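Local atomic coordinates of CSOR (Streptomyces lividans, PDB entry 4ADZ), a protein that probably represses transcription of a copper-responsive operon, as a copper-sensitive regulator of the CsoR family, caught here in its copper-free form. Residues A[64-67]-A[68-71]. Residues are numbered along the deposited sequence; the frame is centred on the assembly and turned at random.
Sequences QIRG and LQRM. With SO4 (sulfate ion), chain D; SO4 (sulfate ion), chain F.
Arg66 and Arg70, one helical turn apart, share a sulfate, a small example of how residues spaced i and i+4 present their side chains on one face of a helix. The backbone supplies the frame: Arg70 N donates to Arg66 O at 3.1 Å, and Leu68, Gln69 and Met71 bond in the same i to i+4 way to Gln64, Ile65 and Gly67.

Along Arg66, CB lies 3.8 Å from Arg70 NH1, and CG passes Gln69 OE1. CD passes O1 of the chain D sulfate, and the bend at chi3 (-55°) turns the guanidinium so that Arg66 NE points almost straight at that O1 (2.8 Å, N-H...O 172°). At the tip, NH2 makes a longer bond to O4 of the same ion, while NH1 comes improbably close to O1 of the chain F sulfate, so that bond is doubtful. Arg70 NH1 reaches O1 of the chain D sulfate as well (2.9 Å), so two arginines grip a single oxygen; the anion probably offsets their like charges. One face of the Arg70 guanidinium lies over Gly67 CA and Arg66 O.

Elsewhere round the helix, Gln69 lays its CG 3.3 Å from Ile65 O and brings OE1 to 3.4 Å from Arg66 CA. Cut back to an alanine, Gln69 would lose CG and the amide, which would probably uncover part of Ile65 O and leave Arg66 CA without its neighbour OE1, though the backbone bond would remain. Ile65 CD1 and Leu68 CD1 touch at 4.0 Å on a more buried side.

The sulfates probably come from the crystallisation liquor. Within the all-helical CsoR fold, this part of helix 48-73 packs through Leu68 on Ile81 and Gln84 of helix 78-114, while Leu68 and Gln69 also meet Leu58 of the second subunit.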
loop_
_atom_site.group_PDB
_atom_site.type_symbol
_atom_site.label_atom_id
_atom_site.label_comp_id
_atom_site.label_asym_id
_atom_site.label_seq_id
_atom_site.Cartn_x
_atom_site.Cartn_y
_atom_site.Cartn_z
ATOM N N GLN A 64 -13.783 15.040 4.317
ATOM C CA GLN A 64 -13.490 13.779 5.043
ATOM C C GLN A 64 -12.602 14.001 6.233
ATOM O O GLN A 64 -12.817 13.432 7.278
ATOM C CB GLN A 64 -12.921 12.737 4.066
ATOM C CG GLN A 64 -13.887 12.257 2.978
ATOM C CD GLN A 64 -13.137 11.331 2.024
ATOM O OE1 GLN A 64 -12.137 11.720 1.469
ATOM N NE2 GLN A 64 -13.564 10.076 1.915
ATOM N N ILE A 65 -11.575 14.852 6.107
ATOM C CA ILE A 65 -10.677 15.088 7.167
ATOM C C ILE A 65 -11.396 15.881 8.283
ATOM O O ILE A 65 -11.159 15.644 9.490
ATOM C CB ILE A 65 -9.393 15.820 6.759
ATOM C CG1 ILE A 65 -8.715 15.166 5.559
ATOM C CG2 ILE A 65 -8.445 15.941 7.939
ATOM C CD1 ILE A 65 -8.355 13.678 5.717
ATOM N N ARG A 66 -12.234 16.848 7.921
ATOM C CA ARG A 66 -13.034 17.533 8.914
ATOM C C ARG A 66 -13.910 16.549 9.669
ATOM O O ARG A 66 -14.072 16.676 10.887
ATOM C CB ARG A 66 -13.884 18.654 8.279
ATOM C CG ARG A 66 -12.993 19.828 7.848
ATOM C CD ARG A 66 -13.799 21.093 7.514
ATOM N NE ARG A 66 -14.788 20.800 6.526
ATOM C CZ ARG A 66 -14.650 20.932 5.201
ATOM N NH1 ARG A 66 -13.585 21.424 4.678
ATOM N NH2 ARG A 66 -15.619 20.577 4.426
ATOM N N GLY A 67 -14.502 15.621 8.934
ATOM C CA GLY A 67 -15.220 14.479 9.506
ATOM C C GLY A 67 -14.432 13.659 10.498
ATOM O O GLY A 67 -14.922 13.348 11.611
ATOM N N LEU A 68 -13.192 13.332 10.154
ATOM C CA LEU A 68 -12.316 12.670 11.091
ATOM C C LEU A 68 -12.106 13.470 12.378
ATOM O O LEU A 68 -12.061 12.908 13.490
ATOM C CB LEU A 68 -10.940 12.395 10.462
ATOM C CG LEU A 68 -10.930 11.282 9.427
ATOM C CD1 LEU A 68 -9.580 11.323 8.684
ATOM C CD2 LEU A 68 -11.246 9.945 10.107
ATOM N N GLN A 69 -11.920 14.787 12.256
ATOM C CA GLN A 69 -11.720 15.604 13.475
ATOM C C GLN A 69 -12.943 15.560 14.382
ATOM O O GLN A 69 -12.785 15.446 15.590
ATOM C CB GLN A 69 -11.411 17.065 13.086
ATOM C CG GLN A 69 -10.121 17.136 12.274
ATOM C CD GLN A 69 -9.837 18.506 11.646
ATOM O OE1 GLN A 69 -10.471 18.876 10.654
ATOM N NE2 GLN A 69 -8.868 19.237 12.186
ATOM N N ARG A 70 -14.115 15.665 13.792
ATOM C CA ARG A 70 -15.388 15.594 14.534
ATOM C C ARG A 70 -15.532 14.220 15.183
ATOM O O ARG A 70 -15.995 14.112 16.327
ATOM C CB ARG A 70 -16.595 15.857 13.670
ATOM C CG ARG A 70 -16.690 17.334 13.258
ATOM C CD ARG A 70 -18.052 17.643 12.683
ATOM N NE ARG A 70 -18.331 16.927 11.453
ATOM C CZ ARG A 70 -17.953 17.306 10.235
ATOM N NH1 ARG A 70 -17.264 18.449 10.015
ATOM N NH2 ARG A 70 -18.347 16.577 9.216
ATOM N N MET A 71 -15.131 13.165 14.495
ATOM C CA MET A 71 -15.235 11.813 15.109
ATOM C C MET A 71 -14.344 11.683 16.303
ATOM O O MET A 71 -14.737 11.096 17.339
ATOM C CB MET A 71 -14.893 10.726 14.082
ATOM C CG MET A 71 -15.915 10.564 13.012
ATOM S SD MET A 71 -15.294 9.583 11.580
ATOM C CE MET A 71 -15.889 7.976 12.003
HETATM S S SO4 D . -18.495 20.363 7.193
HETATM O O1 SO4 D . -17.202 19.632 7.376
HETATM O O2 SO4 D . -18.501 21.232 8.397
HETATM O O3 SO4 D . -19.669 19.445 7.220
HETATM O O4 SO4 D . -18.496 20.998 5.897
HETATM S S SO4 F . -11.495 23.873 6.266
HETATM O O1 SO4 F . -11.836 22.539 5.782
HETATM O O2 SO4 F . -10.882 23.712 7.614
HETATM O O3 SO4 F . -12.656 24.786 6.361
HETATM O O4 SO4 F . -10.524 24.487 5.316
#